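Side-chain contacts in periplasmic beta-glucosidase (Pseudomonas aeruginosa, PDB 6R5T), which probably hydrolyses terminal, non-reducing beta-D-glucosyl residues with release of beta-D-glucose, as a periplasmic member of glycoside hydrolase family 3: residues V26-D31 / E35-D40; F50-R55 / R59-Q64; H82-I87 / D117-S122. The protein carries 1 engineered substitution. All coordinates share one frame; numbering follows the deposited sequence.

Contact 1 of 3, residues V26-D31 / E35-D40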
# COMPACT_ATOMS: atom_id res chain seq x y z
N VAL A 26 -3.34 27.29 22.62
CA VAL A 26 -4.80 27.04 22.69
C VAL A 26 -5.53 27.90 21.67
O VAL A 26 -5.01 28.90 21.21
CB VAL A 26 -5.35 27.30 24.10
CG1 VAL A 26 -4.90 26.24 25.07
CG2 VAL A 26 -4.95 28.67 24.58
N SER A 27 -6.77 27.48 21.39
CA SER A 27 -7.70 28.24 20.52
C SER A 27 -8.97 28.51 21.32
O SER A 27 -9.34 27.67 22.15
CB SER A 27 -8.05 27.49 19.27
OG SER A 27 -8.58 26.21 19.59
N VAL A 28 -9.67 29.57 20.97
CA VAL A 28 -11.03 29.83 21.51
C VAL A 28 -11.95 28.74 20.96
O VAL A 28 -11.93 28.48 19.75
CB VAL A 28 -11.54 31.21 21.15
CG1 VAL A 28 -12.95 31.41 21.68
CG2 VAL A 28 -10.63 32.27 21.69
N GLY A 29 -12.70 28.11 21.83
CA GLY A 29 -13.59 27.02 21.44
C GLY A 29 -14.42 26.55 22.61
O GLY A 29 -14.30 27.09 23.71
N ALA A 30 -15.18 25.49 22.41
CA ALA A 30 -15.98 24.87 23.49
C ALA A 30 -15.05 24.49 24.65
O ALA A 30 -15.41 24.75 25.78
CB ALA A 30 -16.73 23.69 22.95
N ASP A 31 -13.85 23.98 24.34
CA ASP A 31 -12.85 23.54 25.35
C ASP A 31 -12.23 24.73 26.09
O ASP A 31 -11.69 24.53 27.19
CB ASP A 31 -11.73 22.73 24.69
CG ASP A 31 -12.12 21.31 24.30
OD1 ASP A 31 -12.94 20.71 25.03
OD2 ASP A 31 -11.57 20.81 23.29
N GLU A 35 -13.70 33.99 27.67
CA GLU A 35 -13.46 34.77 28.92
C GLU A 35 -12.47 33.98 29.78
O GLU A 35 -11.60 34.60 30.39
CB GLU A 35 -14.72 35.08 29.73
CG GLU A 35 -15.87 35.79 29.01
CD GLU A 35 -15.57 36.70 27.83
OE1 GLU A 35 -14.69 37.59 27.97
OE2 GLU A 35 -16.23 36.53 26.76
N ALA A 36 -12.61 32.65 29.87
CA ALA A 36 -11.70 31.78 30.65
C ALA A 36 -10.30 31.89 30.06
O ALA A 36 -9.32 32.01 30.81
CB ALA A 36 -12.18 30.35 30.66
N LEU A 37 -10.19 31.92 28.74
CA LEU A 37 -8.87 32.04 28.09
C LEU A 37 -8.24 33.40 28.43
O LEU A 37 -7.04 33.46 28.76
CB LEU A 37 -9.08 31.85 26.59
CG LEU A 37 -7.84 31.49 25.81
CD1 LEU A 37 -8.20 30.87 24.45
CD2 LEU A 37 -6.98 32.71 25.63
N MET A 38 -9.00 34.47 28.37
CA MET A 38 -8.50 35.81 28.69
C MET A 38 -8.00 35.83 30.14
O MET A 38 -6.93 36.40 30.39
CB MET A 38 -9.61 36.86 28.57
CG MET A 38 -10.41 36.80 27.31
SD MET A 38 -9.90 38.09 26.21
CE MET A 38 -8.32 37.37 25.85
N ALA A 39 -8.69 35.19 31.07
CA ALA A 39 -8.27 35.16 32.50
C ALA A 39 -6.96 34.37 32.59
O ALA A 39 -6.06 34.77 33.32
CB ALA A 39 -9.32 34.53 33.37
N ASP A 40 -6.83 33.31 31.80
CA ASP A 40 -5.60 32.50 31.83
C ASP A 40 -4.44 33.31 31.27
O ASP A 40 -3.32 33.18 31.79
CB ASP A 40 -5.76 31.16 31.10
CG ASP A 40 -6.45 30.09 31.93
OD1 ASP A 40 -6.81 30.36 33.10
OD2 ASP A 40 -6.63 28.98 31.39
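Leu-37 meets Val-26 and Val-28 with a single methyl group, CD1, which is close to both valines at once. Its CG lies anti to the backbone N (chi1 -161°), a torsion that swings the isobutyl group off the helix and toward the loop. Val-26 and Leu-37 run past each other in opposite senses, and CG2 of Val-26 comes to 3.9 Å from CD1 of Leu-37. Val-28 instead crosses the leucine at about a right angle; its CG2, anti to its own carbonyl carbon, is likewise 3.9 Å from Leu-37 CD1. Between the two valines the backbone also touches the leucine, the carbonyl carbon of Ser-27 lying 4.0 Å from Leu-37 CD1. No hydrogen bond joins the two segments; the contacts between them are apolar packing. Ser-27 turns its CB away from the helix, and its backbone N bonds to Asn-288. The contact joins the loop after strand 24-26 to helix 34-42 in the TIM-barrel-like N-terminal domain, with Leu-37 turned back on Val-26 and Val-28. Leu-37 also rests on Ile-49 of the adjacent parallel strand 48-50, while Val-28 reaches Met-61 of helix 55-65.

Contact 2 of 3, residues F50-R55 / R59-Q64; sequences FNTVTR and RAMQDQ. With GAL (beta-D-galactopyranose), chain C.
This is a local strand-loop-helix contact in the TIM-barrel-like N-terminal domain, joining the chain that leaves strand 48-50 to the helix 55-65 that follows it. Thr-54 occupies the N-cap position of that helix, and an i to i+4 bond near its start runs from Arg-59 N to Arg-55 O at 2.8 Å, with an N-H...O angle of 166°. The two arginines lie side by side, pointing the same way, and touch through their aliphatic stems, CG of Arg-55 to CG of Arg-59 at 4.0 Å. Their guanidinium planes diverge by 64° and find separate partners: Arg-55 NH1 forms a salt bridge with Asp-339, and Arg-59 NH1 bonds to the carbonyl O of Leu-334. Thr-52 and Met-61 reach toward each other tip to tip, and bends in the Met-61 chain at chi2 and chi3 bring CE to 3.7 Å from Thr-52 OG1. Met-61 also packs on Met-38 and Ile-41 of helix 34-42. At the other end of the segment, Phe-50, the last residue of strand 48-50, and Asn-51 line the sugar pocket. Phe-50 CE2 lies 3.3 Å from O2 of the bound galactose, approached obliquely to the ring. Glu-486 bonds to the same sugar, and Asn-51 ND2 donates to galactose O3 at 2.8 Å.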
# COMPACT_ATOMS: atom_id res chain seq x y z
N PHE A 50 -3.88 29.92 18.66
CA PHE A 50 -4.13 29.70 17.22
C PHE A 50 -5.61 29.95 16.94
O PHE A 50 -6.44 29.83 17.84
CB PHE A 50 -3.65 28.33 16.76
CG PHE A 50 -4.35 27.13 17.32
CD1 PHE A 50 -4.10 26.70 18.61
CD2 PHE A 50 -5.28 26.42 16.57
CE1 PHE A 50 -4.70 25.59 19.16
CE2 PHE A 50 -5.93 25.33 17.14
CZ PHE A 50 -5.63 24.90 18.41
N ASN A 51 -5.88 30.26 15.67
CA ASN A 51 -7.24 30.43 15.09
C ASN A 51 -7.90 31.75 15.52
O ASN A 51 -9.09 31.90 15.22
CB ASN A 51 -8.14 29.24 15.42
CG ASN A 51 -7.87 28.01 14.57
OD1 ASN A 51 -7.11 28.07 13.62
ND2 ASN A 51 -8.45 26.88 14.96
N THR A 52 -7.16 32.71 16.10
CA THR A 52 -7.65 34.11 16.27
C THR A 52 -6.92 34.95 15.23
O THR A 52 -5.70 34.96 15.25
CB THR A 52 -7.40 34.60 17.71
OG1 THR A 52 -8.25 33.83 18.55
CG2 THR A 52 -7.62 36.07 17.87
N VAL A 53 -7.64 35.61 14.30
CA VAL A 53 -6.99 36.00 13.02
C VAL A 53 -7.30 37.43 12.55
O VAL A 53 -7.09 37.70 11.37
CB VAL A 53 -7.39 35.01 11.91
CG1 VAL A 53 -6.98 33.59 12.31
CG2 VAL A 53 -8.87 35.10 11.60
N THR A 54 -7.84 38.27 13.41
CA THR A 54 -8.08 39.68 13.02
C THR A 54 -7.37 40.61 13.99
O THR A 54 -7.19 40.24 15.15
CB THR A 54 -9.56 40.04 12.93
OG1 THR A 54 -10.07 40.15 14.26
CG2 THR A 54 -10.37 39.01 12.16
N ARG A 55 -6.99 41.76 13.50
CA ARG A 55 -6.21 42.73 14.32
C ARG A 55 -6.94 43.03 15.63
O ARG A 55 -6.33 42.94 16.70
CB ARG A 55 -5.91 44.02 13.56
CG ARG A 55 -5.35 45.07 14.52
CD ARG A 55 -5.27 46.39 13.83
NE ARG A 55 -4.16 46.44 12.91
CZ ARG A 55 -3.66 47.57 12.40
NH1 ARG A 55 -4.15 48.76 12.75
NH2 ARG A 55 -2.62 47.50 11.61
N ARG A 59 -5.22 41.94 19.06
CA ARG A 59 -4.84 43.03 20.00
C ARG A 59 -5.47 42.75 21.37
O ARG A 59 -4.79 43.00 22.41
CB ARG A 59 -5.33 44.38 19.46
CG ARG A 59 -4.48 45.05 18.41
CD ARG A 59 -4.91 46.52 18.26
NE ARG A 59 -4.31 47.26 19.37
CZ ARG A 59 -3.12 47.82 19.37
NH1 ARG A 59 -2.37 47.89 18.28
NH2 ARG A 59 -2.70 48.42 20.47
N ALA A 60 -6.75 42.36 21.43
CA ALA A 60 -7.49 42.13 22.69
C ALA A 60 -6.79 41.04 23.53
O ALA A 60 -6.63 41.19 24.76
CB ALA A 60 -8.93 41.78 22.40
N MET A 61 -6.28 40.00 22.87
CA MET A 61 -5.51 38.97 23.61
C MET A 61 -4.18 39.53 24.10
O MET A 61 -3.79 39.26 25.28
CB MET A 61 -5.18 37.81 22.69
CG MET A 61 -6.38 37.29 22.02
SD MET A 61 -7.17 36.28 23.16
CE MET A 61 -7.67 35.02 21.98
N GLN A 62 -3.44 40.20 23.23
CA GLN A 62 -2.10 40.74 23.59
C GLN A 62 -2.28 41.75 24.75
O GLN A 62 -1.40 41.84 25.64
CB GLN A 62 -1.46 41.36 22.37
CG GLN A 62 0.05 41.45 22.41
CD GLN A 62 0.77 40.11 22.39
OE1 GLN A 62 0.87 39.48 23.42
NE2 GLN A 62 1.35 39.69 21.25
N ASP A 63 -3.41 42.46 24.76
CA ASP A 63 -3.71 43.43 25.83
C ASP A 63 -3.78 42.74 27.19
O ASP A 63 -3.45 43.39 28.19
CB ASP A 63 -4.99 44.21 25.58
CG ASP A 63 -4.91 45.26 24.50
OD1 ASP A 63 -3.81 45.65 24.04
OD2 ASP A 63 -5.96 45.68 24.08
N GLN A 64 -4.22 41.49 27.26
CA GLN A 64 -4.40 40.77 28.54
C GLN A 64 -3.04 40.49 29.16
O GLN A 64 -2.97 40.31 30.38
CB GLN A 64 -5.19 39.48 28.37
CG GLN A 64 -6.54 39.71 27.73
CD GLN A 64 -7.28 40.84 28.39
OE1 GLN A 64 -7.52 40.79 29.60
NE2 GLN A 64 -7.59 41.88 27.63
C1 GAL C . -6.86 21.35 13.88
C2 GAL C . -7.02 22.84 13.52
C3 GAL C . -8.50 23.22 13.70
C4 GAL C . -9.35 22.29 12.79
C5 GAL C . -9.02 20.83 13.15
C6 GAL C . -9.72 19.85 12.21
O2 GAL C . -6.19 23.62 14.36
O3 GAL C . -8.65 24.59 13.28
O4 GAL C . -8.92 22.59 11.44
O5 GAL C . -7.59 20.52 13.00
O6 GAL C . -9.32 18.50 12.56

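Contact 3 of 3, residues H82-I87 / D117-S122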
# COMPACT_ATOMS: atom_id res chain seq x y z
N HIS A 82 -2.26 28.07 1.70
CA HIS A 82 -2.14 28.51 0.29
C HIS A 82 -2.87 29.84 0.15
O HIS A 82 -3.61 30.02 -0.82
CB HIS A 82 -2.64 27.44 -0.69
CG HIS A 82 -4.05 27.01 -0.51
ND1 HIS A 82 -5.06 27.46 -1.31
CD2 HIS A 82 -4.62 26.17 0.38
CE1 HIS A 82 -6.21 26.91 -0.92
NE2 HIS A 82 -5.97 26.14 0.14
N GLY A 83 -2.67 30.72 1.13
CA GLY A 83 -3.37 32.01 1.13
C GLY A 83 -3.96 32.29 2.46
O GLY A 83 -4.35 31.35 3.17
N HIS A 84 -4.06 33.57 2.81
CA HIS A 84 -4.74 34.02 4.03
C HIS A 84 -6.15 34.51 3.74
O HIS A 84 -7.08 33.83 4.06
CB HIS A 84 -3.85 35.03 4.77
CG HIS A 84 -4.50 35.50 6.00
ND1 HIS A 84 -4.90 34.63 6.96
CD2 HIS A 84 -4.89 36.74 6.40
CE1 HIS A 84 -5.48 35.29 7.95
NE2 HIS A 84 -5.50 36.59 7.64
N ARG A 85 -6.27 35.64 3.06
CA ARG A 85 -7.58 36.16 2.59
C ARG A 85 -7.67 36.05 1.07
O ARG A 85 -8.73 35.62 0.61
CB ARG A 85 -7.79 37.61 3.05
CG ARG A 85 -8.19 37.74 4.51
CD ARG A 85 -8.31 39.19 5.03
NE ARG A 85 -7.00 39.75 5.30
CZ ARG A 85 -6.27 40.48 4.49
NH1 ARG A 85 -6.73 40.86 3.30
NH2 ARG A 85 -5.03 40.82 4.82
N THR A 86 -6.59 36.37 0.36
CA THR A 86 -6.51 36.09 -1.08
C THR A 86 -6.02 34.64 -1.20
O THR A 86 -4.88 34.36 -0.84
CB THR A 86 -5.59 37.03 -1.84
OG1 THR A 86 -5.95 38.38 -1.56
CG2 THR A 86 -5.66 36.76 -3.30
N ILE A 87 -6.90 33.76 -1.65
CA ILE A 87 -6.55 32.32 -1.71
C ILE A 87 -5.95 32.00 -3.07
O ILE A 87 -6.54 32.23 -4.12
CB ILE A 87 -7.77 31.48 -1.35
CG1 ILE A 87 -8.39 31.93 -0.01
CG2 ILE A 87 -7.37 30.02 -1.34
CD1 ILE A 87 -7.38 32.13 1.13
N ASP A 117 -2.91 41.18 9.44
CA ASP A 117 -4.02 40.93 10.37
C ASP A 117 -3.50 40.62 11.78
O ASP A 117 -4.35 40.38 12.64
CB ASP A 117 -4.93 39.80 9.87
CG ASP A 117 -5.74 40.20 8.64
OD1 ASP A 117 -5.94 41.44 8.41
OD2 ASP A 117 -6.25 39.29 7.95
N GLY A 118 -2.17 40.64 12.00
CA GLY A 118 -1.61 40.46 13.34
C GLY A 118 -1.07 39.07 13.61
O GLY A 118 -0.52 38.82 14.70
N LEU A 119 -1.17 38.15 12.64
CA LEU A 119 -0.56 36.82 12.86
C LEU A 119 0.96 36.82 12.78
O LEU A 119 1.56 37.50 11.95
CB LEU A 119 -1.14 35.86 11.80
CG LEU A 119 -2.62 35.56 12.04
CD1 LEU A 119 -3.26 35.04 10.74
CD2 LEU A 119 -2.83 34.60 13.21
N ASP A 120 1.60 35.97 13.60
CA ASP A 120 3.06 35.83 13.68
C ASP A 120 3.55 34.53 13.04
O ASP A 120 4.74 34.42 12.83
CB ASP A 120 3.52 35.75 15.13
CG ASP A 120 3.05 36.88 16.02
OD1 ASP A 120 3.40 38.05 15.69
OD2 ASP A 120 2.24 36.62 16.93
N MET A 121 2.66 33.55 12.85
CA MET A 121 3.11 32.18 12.50
C MET A 121 2.05 31.48 11.65
O MET A 121 0.85 31.63 11.90
CB MET A 121 3.38 31.37 13.76
CG MET A 121 3.74 29.91 13.44
SD MET A 121 3.90 28.88 14.94
CE MET A 121 5.43 29.52 15.58
N SER A 122 2.52 30.75 10.66
CA SER A 122 1.65 29.80 9.94
C SER A 122 2.12 28.37 10.20
O SER A 122 3.31 28.09 10.14
CB SER A 122 1.61 30.07 8.47
OG SER A 122 0.70 29.13 7.85
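The His-84 imidazole and the Arg-85 guanidinium both present an edge to the carboxylate of Asp-117, and neither stacks on it. OD2 of Asp-117 lies close to the plane of each group, but the carboxylate is turned steeply to both, by 62° to the ring. Leu-119 brings CD1 to the ring obliquely, 3.6 Å from His-84 CE1. Glu-113 and Ala-114 of helix 100-116 also touch the His-84 side chain.

The two donors share one oxygen from different sides. Arg-85 NE meets OD2 of Asp-117 on the syn side at 2.8 Å, in a nearly straight bond (168°) that forms part of a salt bridge. NE2 of His-84 reaches the same OD2 on its anti side, also at 2.8 Å, but the N-H...O angle is only 135°, so this bond is distinctly bent. Two hydrogen bonds thus grip one oxygen of a buried aspartate and, with the partner of OD1, should limit rotation of the carboxylate. That partner is Arg-349, which forms a salt bridge with OD1 and whose carbonyl O in turn accepts from Arg-85 NH1. The two arginines would be expected to stabilise the charged form of the aspartate.

The Arg-85 chain bends at chi3, which brings NE round to the carboxylate beside the ring of its neighbour. Asp-117 follows directly on helix 100-116, and Gly-118, with positive phi, forms the Schellman motif at its end before the chain enters strand 121-122.

Buried throughout, the contact ties the loop after strand 75-78 to the approach of the next parallel strand, 121-122. It combines a His-carboxylate hydrogen bond with an Arg-Asp salt bridge in the TIM-barrel-like domain of this family 3 glycosidase.

Overall arrangement
The three contacts follow one another along the chain within the N-terminal domain and step round its parallel sheet, whose adjacent strands 24-26, 48-50, 75-78 and 121-122 lead into or out of them. Contacts 1 and 2 have centres 12 Å apart and touch, with Val-26 O and Phe-50 N 3.0 Å apart in a probable backbone hydrogen bond and helices 34-42 and 55-65 packed against each other. Contacts 2 and 3, 14 Å between centres, meet where the 50-55 loop lies against Asp-117 and Leu-119. Contacts 1 and 3 do not touch, their centres being 22 Å apart. Contact 2 thus lies between the others and is the one that reaches the sugar.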